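Local coordinates for protein agrin (Gallus gallus, PDB 1PZ7) that binds calcium through a laminin G domain and, as a basal lamina protein, probably acts in organising the neuromuscular synapse, where splicing and calcium modulate its function, at residues A[49-54]-A[115-120]; A[60-65]-A[165-170]; A[76-81]-A[142-147]; A[80-85]-A[104-109]. All coordinates share one frame; numbering follows the deposited sequence.

The four contacts lie in a two-sheet beta sandwich. Interaction 1 pairs two strands of one sheet. Segments 60-65, 76-81 and 80-85 lie on neighbouring strands of the other. Interaction 3 holds the calcium ion and lies about 11 Å, centre to centre, from interaction 1. Leu144 and Arg118 touch there, and the Arg118 side chain is about 8 Å from the metal. Interactions 3 and 4 share strand 77-83, with centres about 21 Å apart. Interactions 2 and 4 are close neighbours, with centres about 9 Å apart. Leu80 packs on Ala116 and Leu54, which joins the sheets between interactions 1 and 4.

Interaction 1: A[49-54]-A[115-120]; sequences SNHFEL and KAYRVQ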
loop_
_atom_site.group_PDB
_atom_site.type_symbol
_atom_site.label_atom_id
_atom_site.label_comp_id
_atom_site.label_asym_id
_atom_site.label_seq_id
_atom_site.Cartn_x
_atom_site.Cartn_y
_atom_site.Cartn_z
ATOM N N SER A 49 6.390 -10.404 -8.337
ATOM C CA SER A 49 6.533 -8.959 -8.241
ATOM C C SER A 49 5.283 -8.256 -7.733
ATOM O O SER A 49 4.207 -8.850 -7.630
ATOM C CB SER A 49 6.874 -8.384 -9.614
ATOM O OG SER A 49 5.794 -8.563 -10.507
ATOM N N ASN A 50 5.464 -6.983 -7.395
ATOM C CA ASN A 50 4.376 -6.087 -7.018
ATOM C C ASN A 50 4.722 -4.725 -7.566
ATOM O O ASN A 50 5.881 -4.319 -7.520
ATOM C CB ASN A 50 4.234 -5.951 -5.504
ATOM C CG ASN A 50 3.756 -7.216 -4.834
ATOM O OD1 ASN A 50 2.558 -7.513 -4.806
ATOM N ND2 ASN A 50 4.683 -7.957 -4.264
ATOM N N HIS A 51 3.727 -4.012 -8.077
ATOM C CA HIS A 51 3.940 -2.661 -8.566
ATOM C C HIS A 51 2.796 -1.792 -8.074
ATOM O O HIS A 51 1.629 -2.131 -8.262
ATOM C CB HIS A 51 4.023 -2.628 -10.092
ATOM C CG HIS A 51 5.319 -3.138 -10.637
ATOM N ND1 HIS A 51 5.634 -4.480 -10.676
ATOM C CD2 HIS A 51 6.381 -2.488 -11.171
ATOM C CE1 HIS A 51 6.832 -4.634 -11.210
ATOM N NE2 HIS A 51 7.308 -3.440 -11.520
ATOM N N PHE A 52 3.144 -0.685 -7.425
ATOM C CA PHE A 52 2.166 0.261 -6.911
ATOM C C PHE A 52 2.517 1.671 -7.347
ATOM O O PHE A 52 3.675 2.078 -7.293
ATOM C CB PHE A 52 2.155 0.248 -5.379
ATOM C CG PHE A 52 1.904 -1.100 -4.780
ATOM C CD1 PHE A 52 0.644 -1.669 -4.830
ATOM C CD2 PHE A 52 2.921 -1.789 -4.148
ATOM C CE1 PHE A 52 0.407 -2.911 -4.276
ATOM C CE2 PHE A 52 2.686 -3.025 -3.585
ATOM C CZ PHE A 52 1.428 -3.585 -3.651
ATOM N N GLU A 53 1.505 2.414 -7.767
ATOM C CA GLU A 53 1.655 3.819 -8.090
ATOM C C GLU A 53 0.412 4.490 -7.570
ATOM O O GLU A 53 -0.682 3.933 -7.667
ATOM C CB GLU A 53 1.750 4.047 -9.590
ATOM C CG GLU A 53 3.111 3.785 -10.192
ATOM C CD GLU A 53 3.279 4.487 -11.527
ATOM O OE1 GLU A 53 3.209 5.738 -11.572
ATOM O OE2 GLU A 53 3.465 3.785 -12.538
ATOM N N LEU A 54 0.572 5.678 -7.004
ATOM C CA LEU A 54 -0.572 6.419 -6.500
ATOM C C LEU A 54 -0.154 7.831 -6.161
ATOM O O LEU A 54 1.030 8.136 -6.093
ATOM C CB LEU A 54 -1.170 5.743 -5.258
ATOM C CG LEU A 54 -0.335 5.710 -3.971
ATOM C CD1 LEU A 54 -1.220 5.459 -2.753
ATOM C CD2 LEU A 54 0.765 4.666 -4.043
ATOM N N LYS A 115 5.818 5.857 -6.266
ATOM C CA LYS A 115 6.032 4.703 -7.126
ATOM C C LYS A 115 6.819 3.681 -6.319
ATOM O O LYS A 115 7.938 3.945 -5.873
ATOM C CB LYS A 115 6.792 5.089 -8.390
ATOM C CG LYS A 115 7.180 3.897 -9.241
ATOM C CD LYS A 115 7.898 4.309 -10.501
ATOM C CE LYS A 115 6.943 4.870 -11.528
ATOM N NZ LYS A 115 7.649 5.156 -12.799
ATOM N N ALA A 116 6.229 2.516 -6.107
ATOM C CA ALA A 116 6.863 1.491 -5.303
ATOM C C ALA A 116 6.717 0.143 -5.980
ATOM O O ALA A 116 5.614 -0.245 -6.364
ATOM C CB ALA A 116 6.237 1.461 -3.945
ATOM N N TYR A 117 7.825 -0.573 -6.126
ATOM C CA TYR A 117 7.760 -1.890 -6.731
ATOM C C TYR A 117 8.759 -2.862 -6.134
ATOM O O TYR A 117 9.725 -2.480 -5.464
ATOM C CB TYR A 117 7.895 -1.822 -8.257
ATOM C CG TYR A 117 9.224 -1.346 -8.794
ATOM C CD1 TYR A 117 9.411 -0.019 -9.154
ATOM C CD2 TYR A 117 10.278 -2.232 -8.990
ATOM C CE1 TYR A 117 10.615 0.420 -9.670
ATOM C CE2 TYR A 117 11.490 -1.800 -9.506
ATOM C CZ TYR A 117 11.648 -0.476 -9.843
ATOM O OH TYR A 117 12.853 -0.048 -10.353
ATOM N N ARG A 118 8.482 -4.136 -6.369
ATOM C CA ARG A 118 9.306 -5.224 -5.896
ATOM C C ARG A 118 9.388 -6.257 -7.006
ATOM O O ARG A 118 8.377 -6.587 -7.618
ATOM C CB ARG A 118 8.692 -5.863 -4.650
ATOM C CG ARG A 118 9.443 -7.100 -4.157
ATOM C CD ARG A 118 8.676 -7.946 -3.156
ATOM N NE ARG A 118 7.505 -8.556 -3.778
ATOM C CZ ARG A 118 7.482 -9.740 -4.388
ATOM N NH1 ARG A 118 8.574 -10.488 -4.484
ATOM N NH2 ARG A 118 6.346 -10.176 -4.912
ATOM N N VAL A 119 10.601 -6.728 -7.280
ATOM C CA VAL A 119 10.831 -7.817 -8.224
ATOM C C VAL A 119 11.649 -8.820 -7.421
ATOM O O VAL A 119 12.808 -8.557 -7.099
ATOM C CB VAL A 119 11.603 -7.366 -9.485
ATOM C CG1 VAL A 119 11.862 -8.546 -10.404
ATOM C CG2 VAL A 119 10.846 -6.271 -10.233
ATOM N N GLN A 120 11.030 -9.939 -7.063
ATOM C CA GLN A 120 11.664 -10.941 -6.213
ATOM C C GLN A 120 12.091 -10.255 -4.908
ATOM O O GLN A 120 11.251 -9.647 -4.255
ATOM C CB GLN A 120 12.782 -11.671 -6.966
ATOM C CG GLN A 120 12.224 -12.359 -8.214
ATOM C CD GLN A 120 13.125 -13.420 -8.813
ATOM O OE1 GLN A 120 12.966 -13.776 -9.983
ATOM N NE2 GLN A 120 14.050 -13.943 -8.022
#
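Segments 49-54 and 115-120 run antiparallel, their strand axes 4.6 Å apart at closest approach. Asn50 and Arg118 form one hydrogen-bonded pair, and Phe52 and Ala116 form the next. The Phe52 N to Ala116 O bond is 2.7 Å long. Ala116 N donates back to Phe52 O at 2.8 Å. Side chains alternate between the two faces.

His51, Glu53, Lys115 and Tyr117 share one face. Tyr117 CB sits over the His51 ring, 3.7 Å from its centroid, in a CH-pi contact. The two rings are nearly parallel, at 9°, but slid so far apart that they barely overlap. Tyr117 CG lies between its backbone N and carbonyl carbon (chi1 66°), and the phenol leads away from the histidine. Glu53 and Lys115 lie side by side and point the same way. Glu53 CD meets Lys115 CE at 3.7 Å, while OE2 of Glu53 stays 4.4 Å from NZ of Lys115, beyond a salt bridge. The carboxylate bonds instead to His113.

This pairing belongs to one sheet of the laminin G beta sandwich. Phe52 and Ala116 face inward, toward strand 77-83 of the second sheet. Phe52 CB and Ala116 CB are 4.5 Å apart.

Arg118 is on the same inner face. Its chain bends at chi3 and brings the guanidinium to the Asn50 amide, the two planes 57° apart. Ser49 CA lies over one guanidinium face. Arg118 NH1 donates to Gln120 O at 2.8 Å, and NH2 donates to Leu47 O.

Interaction 2: A[60-65]-A[165-170]; sequences ATQGLI and PKAYST
Gln62 meets Ala167 at the start of this contact between the start of strand 63-68 and the short 3-10 turn 166-169. The CB of Gln62 lies 4.1 Å from CB of Ala167. The glutamine chain bends back at chi2 (-78°) toward Ala167. Its backbone O also meets the methyl CG2 of Thr170, at 3.7 Å.

Gly63 follows, with a backbone shape in which a CB would press on the carbonyl O of Gln62. Its CA makes a CA-H...O contact of 3.5 Å with Thr170 O. On its other edge the Gly63 backbone bonds to Ile82, so strand 77-83 lies alongside.

Leu64 carries the main polar link. Its N donates to Thr170 O at 2.9 Å, with an angle of 169° at the hydrogen, nearly in line with the carbonyl bond. The Leu64 side chain turns toward the 3-10 turn and crosses Tyr168 at about a right angle. CD2 of Leu64 rests 3.5 Å from the backbone O of Tyr168, and CD1 of Leu64 meets ring atom CD2 of Tyr168 at 3.9 Å. The tyrosine hydroxyl bonds to Gln88.

The turn is braced from within. Lys166 O accepts from Thr170 OG1 at 2.8 Å and from Ser169 N, on opposite faces of its carbonyl plane. In this laminin G domain the contact fastens the loop before strand 175-181 onto the sheet. One straight backbone bond ties Thr170 to the strand, and carbon contacts of Leu64 with Tyr168 and of Ala167 with Gln62 lie beside it.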
loop_
_atom_site.group_PDB
_atom_site.type_symbol
_atom_site.label_atom_id
_atom_site.label_comp_id
_atom_site.label_asym_id
_atom_site.label_seq_id
_atom_site.Cartn_x
_atom_site.Cartn_y
_atom_site.Cartn_z
ATOM N N ALA A 60 -0.649 13.873 7.602
ATOM C CA ALA A 60 -0.308 12.818 8.543
ATOM C C ALA A 60 1.181 12.531 8.622
ATOM O O ALA A 60 1.869 12.513 7.603
ATOM C CB ALA A 60 -1.062 11.534 8.178
ATOM N N THR A 61 1.664 12.298 9.842
ATOM C CA THR A 61 3.046 11.882 10.052
ATOM C C THR A 61 3.100 10.383 10.354
ATOM O O THR A 61 4.183 9.807 10.431
ATOM C CB THR A 61 3.712 12.663 11.194
ATOM O OG1 THR A 61 2.915 12.571 12.381
ATOM C CG2 THR A 61 3.800 14.151 10.864
ATOM N N GLN A 62 1.934 9.767 10.555
ATOM C CA GLN A 62 1.837 8.325 10.789
ATOM C C GLN A 62 0.567 7.819 10.120
ATOM O O GLN A 62 -0.488 8.419 10.264
ATOM C CB GLN A 62 1.752 7.994 12.283
ATOM C CG GLN A 62 2.677 8.794 13.199
ATOM C CD GLN A 62 4.122 8.327 13.196
ATOM O OE1 GLN A 62 4.971 8.931 13.860
ATOM N NE2 GLN A 62 4.409 7.264 12.462
ATOM N N GLY A 63 0.655 6.717 9.386
ATOM C CA GLY A 63 -0.537 6.163 8.777
ATOM C C GLY A 63 -0.277 5.065 7.778
ATOM O O GLY A 63 0.688 5.115 7.029
ATOM N N LEU A 64 -1.155 4.069 7.770
ATOM C CA LEU A 64 -1.063 2.977 6.815
ATOM C C LEU A 64 -1.709 3.398 5.499
ATOM O O LEU A 64 -2.884 3.758 5.461
ATOM C CB LEU A 64 -1.746 1.732 7.375
ATOM C CG LEU A 64 -1.732 0.490 6.482
ATOM C CD1 LEU A 64 -0.304 0.056 6.157
ATOM C CD2 LEU A 64 -2.470 -0.629 7.168
ATOM N N ILE A 65 -0.932 3.359 4.426
ATOM C CA ILE A 65 -1.437 3.725 3.107
ATOM C C ILE A 65 -2.040 2.520 2.396
ATOM O O ILE A 65 -3.168 2.570 1.913
ATOM C CB ILE A 65 -0.319 4.327 2.228
ATOM C CG1 ILE A 65 0.223 5.614 2.856
ATOM C CG2 ILE A 65 -0.845 4.590 0.812
ATOM C CD1 ILE A 65 1.532 6.093 2.251
ATOM N N PRO A 165 5.914 -0.798 13.568
ATOM C CA PRO A 165 5.741 0.572 14.053
ATOM C C PRO A 165 4.255 0.935 14.133
ATOM O O PRO A 165 3.449 0.441 13.342
ATOM C CB PRO A 165 6.459 1.411 12.993
ATOM C CG PRO A 165 7.491 0.503 12.441
ATOM C CD PRO A 165 6.860 -0.863 12.442
ATOM N N LYS A 166 3.910 1.801 15.076
ATOM C CA LYS A 166 2.519 2.180 15.315
ATOM C C LYS A 166 1.792 2.668 14.070
ATOM O O LYS A 166 0.577 2.523 13.964
ATOM C CB LYS A 166 2.437 3.239 16.419
ATOM C CG LYS A 166 2.288 2.664 17.804
ATOM C CD LYS A 166 0.971 1.918 17.952
ATOM C CE LYS A 166 0.821 1.310 19.323
ATOM N NZ LYS A 166 -0.438 0.517 19.432
ATOM N N ALA A 167 2.529 3.240 13.128
ATOM C CA ALA A 167 1.920 3.752 11.902
ATOM C C ALA A 167 1.091 2.696 11.183
ATOM O O ALA A 167 0.071 3.003 10.563
ATOM C CB ALA A 167 2.999 4.279 10.970
ATOM N N TYR A 168 1.522 1.444 11.261
ATOM C CA TYR A 168 0.826 0.364 10.567
ATOM C C TYR A 168 -0.550 0.040 11.169
ATOM O O TYR A 168 -1.375 -0.595 10.506
ATOM C CB TYR A 168 1.725 -0.870 10.492
ATOM C CG TYR A 168 2.910 -0.618 9.594
ATOM C CD1 TYR A 168 4.055 -0.002 10.084
ATOM C CD2 TYR A 168 2.868 -0.947 8.250
ATOM C CE1 TYR A 168 5.132 0.254 9.261
ATOM C CE2 TYR A 168 3.934 -0.696 7.419
ATOM C CZ TYR A 168 5.072 -0.093 7.927
ATOM O OH TYR A 168 6.136 0.164 7.097
ATOM N N SER A 169 -0.806 0.501 12.393
ATOM C CA SER A 169 -2.103 0.296 13.045
ATOM C C SER A 169 -2.896 1.594 13.064
ATOM O O SER A 169 -3.934 1.696 13.715
ATOM C CB SER A 169 -1.914 -0.191 14.482
ATOM O OG SER A 169 -1.137 -1.373 14.524
ATOM N N THR A 170 -2.390 2.589 12.346
ATOM C CA THR A 170 -2.987 3.907 12.306
ATOM C C THR A 170 -3.669 4.140 10.970
ATOM O O THR A 170 -3.039 4.062 9.930
ATOM C CB THR A 170 -1.887 4.960 12.503
ATOM O OG1 THR A 170 -1.202 4.721 13.744
ATOM C CG2 THR A 170 -2.482 6.355 12.642
#

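Interaction 3: A[76-81]-A[142-147]; sequences DYIALA and TQLDTD. With CA (calcium ion), chain C.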
loop_
_atom_site.group_PDB
_atom_site.type_symbol
_atom_site.label_atom_id
_atom_site.label_comp_id
_atom_site.label_asym_id
_atom_site.label_seq_id
_atom_site.Cartn_x
_atom_site.Cartn_y
_atom_site.Cartn_z
ATOM N N ASP A 76 2.679 -13.407 4.420
ATOM C CA ASP A 76 3.579 -12.505 3.728
ATOM C C ASP A 76 2.826 -11.202 3.553
ATOM O O ASP A 76 1.599 -11.173 3.607
ATOM C CB ASP A 76 3.912 -13.019 2.329
ATOM C CG ASP A 76 4.800 -14.235 2.335
ATOM O OD1 ASP A 76 5.049 -14.765 1.230
ATOM O OD2 ASP A 76 5.300 -14.723 3.369
ATOM N N TYR A 77 3.551 -10.124 3.303
ATOM C CA TYR A 77 2.909 -8.847 3.058
ATOM C C TYR A 77 3.860 -7.887 2.389
ATOM O O TYR A 77 5.070 -8.053 2.456
ATOM C CB TYR A 77 2.432 -8.219 4.374
ATOM C CG TYR A 77 3.553 -8.004 5.362
ATOM C CD1 TYR A 77 4.261 -6.806 5.388
ATOM C CD2 TYR A 77 3.924 -9.002 6.242
ATOM C CE1 TYR A 77 5.301 -6.613 6.276
ATOM C CE2 TYR A 77 4.956 -8.819 7.131
ATOM C CZ TYR A 77 5.641 -7.626 7.141
ATOM O OH TYR A 77 6.676 -7.461 8.036
ATOM N N ILE A 78 3.285 -6.901 1.721
ATOM C CA ILE A 78 4.022 -5.753 1.229
ATOM C C ILE A 78 3.106 -4.582 1.551
ATOM O O ILE A 78 1.895 -4.637 1.309
ATOM C CB ILE A 78 4.399 -5.857 -0.270
ATOM C CG1 ILE A 78 5.235 -4.649 -0.696
ATOM C CG2 ILE A 78 3.173 -5.978 -1.153
ATOM C CD1 ILE A 78 5.988 -4.882 -1.985
ATOM N N ALA A 79 3.666 -3.543 2.157
ATOM C CA ALA A 79 2.858 -2.424 2.599
ATOM C C ALA A 79 3.568 -1.099 2.423
ATOM O O ALA A 79 4.799 -1.037 2.436
ATOM C CB ALA A 79 2.483 -2.608 4.056
ATOM N N LEU A 80 2.766 -0.051 2.253
ATOM C CA LEU A 80 3.240 1.326 2.215
ATOM C C LEU A 80 2.639 2.031 3.418
ATOM O O LEU A 80 1.450 1.878 3.704
ATOM C CB LEU A 80 2.788 2.032 0.941
ATOM C CG LEU A 80 3.302 1.420 -0.358
ATOM C CD1 LEU A 80 2.742 2.152 -1.563
ATOM C CD2 LEU A 80 4.821 1.434 -0.376
ATOM N N ALA A 81 3.448 2.809 4.123
ATOM C CA ALA A 81 2.969 3.515 5.299
ATOM C C ALA A 81 3.756 4.787 5.473
ATOM O O ALA A 81 4.882 4.888 5.003
ATOM C CB ALA A 81 3.129 2.646 6.534
ATOM N N THR A 142 11.530 -15.290 -2.367
ATOM C CA THR A 142 11.476 -14.296 -3.437
ATOM C C THR A 142 10.059 -14.009 -3.882
ATOM O O THR A 142 9.834 -13.115 -4.690
ATOM C CB THR A 142 12.231 -14.786 -4.682
ATOM O OG1 THR A 142 11.534 -15.892 -5.275
ATOM C CG2 THR A 142 13.592 -15.333 -4.322
ATOM N N GLN A 143 9.112 -14.788 -3.373
ATOM C CA GLN A 143 7.729 -14.682 -3.808
ATOM C C GLN A 143 6.816 -14.266 -2.668
ATOM O O GLN A 143 7.008 -14.675 -1.524
ATOM C CB GLN A 143 7.273 -16.025 -4.382
ATOM C CG GLN A 143 8.064 -16.444 -5.622
ATOM C CD GLN A 143 8.120 -17.945 -5.831
ATOM O OE1 GLN A 143 7.494 -18.710 -5.099
ATOM N NE2 GLN A 143 8.871 -18.370 -6.841
ATOM N N LEU A 144 5.833 -13.438 -2.986
ATOM C CA LEU A 144 4.859 -13.005 -2.004
ATOM C C LEU A 144 3.648 -13.907 -2.140
ATOM O O LEU A 144 2.934 -13.859 -3.140
ATOM C CB LEU A 144 4.491 -11.540 -2.220
ATOM C CG LEU A 144 3.952 -10.850 -0.965
ATOM C CD1 LEU A 144 4.080 -9.338 -1.084
ATOM C CD2 LEU A 144 2.515 -11.260 -0.681
ATOM N N ASP A 145 3.451 -14.757 -1.143
ATOM C CA ASP A 145 2.341 -15.694 -1.138
ATOM C C ASP A 145 1.110 -15.008 -0.579
ATOM O O ASP A 145 1.073 -14.628 0.588
ATOM C CB ASP A 145 2.700 -16.926 -0.321
ATOM C CG ASP A 145 3.934 -17.611 -0.839
ATOM O OD1 ASP A 145 3.937 -18.013 -2.020
ATOM O OD2 ASP A 145 4.959 -17.764 -0.144
ATOM N N THR A 146 0.102 -14.842 -1.426
ATOM C CA THR A 146 -1.088 -14.094 -1.047
ATOM C C THR A 146 -2.347 -14.579 -1.750
ATOM O O THR A 146 -2.282 -15.271 -2.767
ATOM C CB THR A 146 -0.877 -12.596 -1.366
ATOM O OG1 THR A 146 -2.067 -11.859 -1.057
ATOM C CG2 THR A 146 -0.678 -12.371 -2.865
ATOM N N ASP A 147 -3.491 -14.204 -1.189
ATOM C CA ASP A 147 -4.786 -14.515 -1.774
ATOM C C ASP A 147 -5.192 -13.412 -2.746
ATOM O O ASP A 147 -6.189 -13.537 -3.455
ATOM C CB ASP A 147 -5.846 -14.681 -0.678
ATOM C CG ASP A 147 -6.050 -13.417 0.149
ATOM O OD1 ASP A 147 -7.045 -13.367 0.912
ATOM O OD2 ASP A 147 -5.275 -12.435 0.113
HETATM CA CA CA C . 6.708 -16.101 0.293
HETATM O O HOH W 1 -0.131 -12.785 2.185
HETATM O O HOH W 2 1.724 -15.750 3.056
HETATM O O HOH W 3 6.195 -17.248 2.787
HETATM O O HOH W 4 8.044 -17.910 -0.536
#
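The calcium site of this laminin G domain is built here. The ion is bound by Asp76 OD1 at 2.3 Å, by the backbone O of Gln143 at 2.3 Å, and by Asp145 OD2 at 2.5 Å. Leu93 O and two waters complete the shell. One of these waters, at 2.8 Å from the metal, also donates to Asp76 OD2.

Asp76 OD1 does double duty. Besides the metal, it accepts a 2.9 Å bond from Asp145 N, met on the anti side and 21° out of the carboxylate plane. That bond is nearly straight, at 172°, so the metal and Asp145 N-H both fix OD1. OD1 of Asp76 and OD2 of Asp145 come within 3.3 Å, an approach the shared cation would be expected to offset. Two further waters bridge the backbones of Asp76 and Asp145.

Next to the site, Leu144 swings its end toward segment 76-81. Its CD1 presses on CG2 of Ile78 at 3.5 Å, a tight carbon contact, and its CD2 lies against CB of Asp76.

Strand 144-146 edges the sheet beside strand 45-58, and strand 77-83 belongs to the facing sheet. Arg118 of strand 112-119 packs against both Ile78 and Leu144.

Interaction 4: A[80-85]-A[104-109]; sequences LAIVDG and VPINTN
Gly85, Ile106 and Ile82 carry this contact. The Gly85 carbonyl is its polar centre. Ile106 N donates to Gly85 O across 3.2 Å, with an angle of 173° at the hydrogen and the donor tilted 21° from the carbonyl plane. A water also donates to this oxygen, at 2.9 Å, and to OD1 of Asn107, at 2.7 Å. It links the turn to the asparagine. A CB on Gly85 would collide with the carbonyl O of Asp84.

Ile106 places its CG2 methyl between its own backbone N and carbonyl carbon, where it points back at the turn. That methyl touches Gly85 O at 3.5 Å and CG2 of Ile82, also at 3.5 Å. CD1 of Ile82 lies 3.9 Å from the same methyl, and the two isoleucines cross at about a right angle.

The contact lies at one end of the beta sandwich, where the chain passes between sheets. Segment 80-85 leaves strand 77-83 and turns into strand 86-92, and Gly85 N also bonds to Thr61 O. Segment 104-109 rounds a corner at residue 104, after strand 98-103, and leads to strand 112-119. Ile106 packs there on Val87, Ile56 and Thr112, so it reaches both sheets.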
loop_
_atom_site.group_PDB
_atom_site.type_symbol
_atom_site.label_atom_id
_atom_site.label_comp_id
_atom_site.label_asym_id
_atom_site.label_seq_id
_atom_site.Cartn_x
_atom_site.Cartn_y
_atom_site.Cartn_z
ATOM N N LEU A 80 2.766 -0.051 2.253
ATOM C CA LEU A 80 3.240 1.326 2.215
ATOM C C LEU A 80 2.639 2.031 3.418
ATOM O O LEU A 80 1.450 1.878 3.704
ATOM C CB LEU A 80 2.788 2.032 0.941
ATOM C CG LEU A 80 3.302 1.420 -0.358
ATOM C CD1 LEU A 80 2.742 2.152 -1.563
ATOM C CD2 LEU A 80 4.821 1.434 -0.376
ATOM N N ALA A 81 3.448 2.809 4.123
ATOM C CA ALA A 81 2.969 3.515 5.299
ATOM C C ALA A 81 3.756 4.787 5.473
ATOM O O ALA A 81 4.882 4.888 5.003
ATOM C CB ALA A 81 3.129 2.646 6.534
ATOM N N ILE A 82 3.155 5.755 6.148
ATOM C CA ILE A 82 3.859 6.962 6.531
ATOM C C ILE A 82 4.352 6.677 7.937
ATOM O O ILE A 82 3.550 6.406 8.824
ATOM C CB ILE A 82 2.919 8.175 6.526
ATOM C CG1 ILE A 82 2.301 8.381 5.138
ATOM C CG2 ILE A 82 3.676 9.424 6.963
ATOM C CD1 ILE A 82 1.227 9.464 5.096
ATOM N N VAL A 83 5.665 6.691 8.125
ATOM C CA VAL A 83 6.253 6.416 9.424
ATOM C C VAL A 83 7.149 7.581 9.783
ATOM O O VAL A 83 8.138 7.849 9.102
ATOM C CB VAL A 83 7.078 5.120 9.409
ATOM C CG1 VAL A 83 7.760 4.904 10.752
ATOM C CG2 VAL A 83 6.194 3.937 9.044
ATOM N N ASP A 84 6.800 8.274 10.859
ATOM C CA ASP A 84 7.550 9.441 11.299
ATOM C C ASP A 84 7.742 10.457 10.166
ATOM O O ASP A 84 8.820 11.034 10.015
ATOM C CB ASP A 84 8.910 9.020 11.877
ATOM C CG ASP A 84 8.783 8.150 13.118
ATOM O OD1 ASP A 84 7.804 8.306 13.872
ATOM O OD2 ASP A 84 9.632 7.285 13.428
ATOM N N GLY A 85 6.696 10.670 9.374
ATOM C CA GLY A 85 6.707 11.696 8.342
ATOM C C GLY A 85 7.239 11.331 6.969
ATOM O O GLY A 85 7.261 12.180 6.073
ATOM N N VAL A 104 11.593 12.009 1.233
ATOM C CA VAL A 104 10.710 13.130 0.931
ATOM C C VAL A 104 9.642 13.344 1.995
ATOM O O VAL A 104 8.802 12.484 2.204
ATOM C CB VAL A 104 9.998 12.899 -0.411
ATOM C CG1 VAL A 104 9.013 14.022 -0.706
ATOM C CG2 VAL A 104 11.015 12.761 -1.531
ATOM N N PRO A 105 9.654 14.477 2.686
ATOM C CA PRO A 105 8.583 14.734 3.647
ATOM C C PRO A 105 7.240 14.649 2.938
ATOM O O PRO A 105 7.014 15.343 1.949
ATOM C CB PRO A 105 8.882 16.154 4.123
ATOM C CG PRO A 105 10.352 16.284 3.951
ATOM C CD PRO A 105 10.636 15.575 2.653
ATOM N N ILE A 106 6.357 13.790 3.433
ATOM C CA ILE A 106 5.086 13.542 2.761
ATOM C C ILE A 106 3.931 14.413 3.249
ATOM O O ILE A 106 2.958 14.623 2.526
ATOM C CB ILE A 106 4.700 12.046 2.923
ATOM C CG1 ILE A 106 3.570 11.661 1.961
ATOM C CG2 ILE A 106 4.272 11.745 4.347
ATOM C CD1 ILE A 106 3.941 11.748 0.494
ATOM N N ASN A 107 4.053 14.927 4.467
ATOM C CA ASN A 107 2.962 15.638 5.127
ATOM C C ASN A 107 2.847 17.124 4.777
ATOM O O ASN A 107 2.573 17.952 5.647
ATOM C CB ASN A 107 3.111 15.478 6.641
ATOM C CG ASN A 107 4.510 15.804 7.121
ATOM O OD1 ASN A 107 5.496 15.282 6.599
ATOM N ND2 ASN A 107 4.604 16.683 8.106
ATOM N N THR A 108 3.025 17.449 3.501
ATOM C CA THR A 108 2.977 18.836 3.035
ATOM C C THR A 108 1.581 19.291 2.628
ATOM O O THR A 108 1.385 20.454 2.282
ATOM C CB THR A 108 3.863 18.988 1.804
ATOM O OG1 THR A 108 3.412 18.075 0.793
ATOM C CG2 THR A 108 5.299 18.565 2.097
ATOM N N ASN A 109 0.626 18.366 2.642
ATOM C CA ASN A 109 -0.733 18.624 2.187
ATOM C C ASN A 109 -0.777 19.028 0.715
ATOM O O ASN A 109 -1.651 19.777 0.292
ATOM C CB ASN A 109 -1.439 19.666 3.060
ATOM C CG ASN A 109 -2.937 19.454 3.103
ATOM O OD1 ASN A 109 -3.416 18.329 2.951
ATOM N ND2 ASN A 109 -3.686 20.530 3.310
HETATM O O HOH W 5 8.081 14.667 7.250
#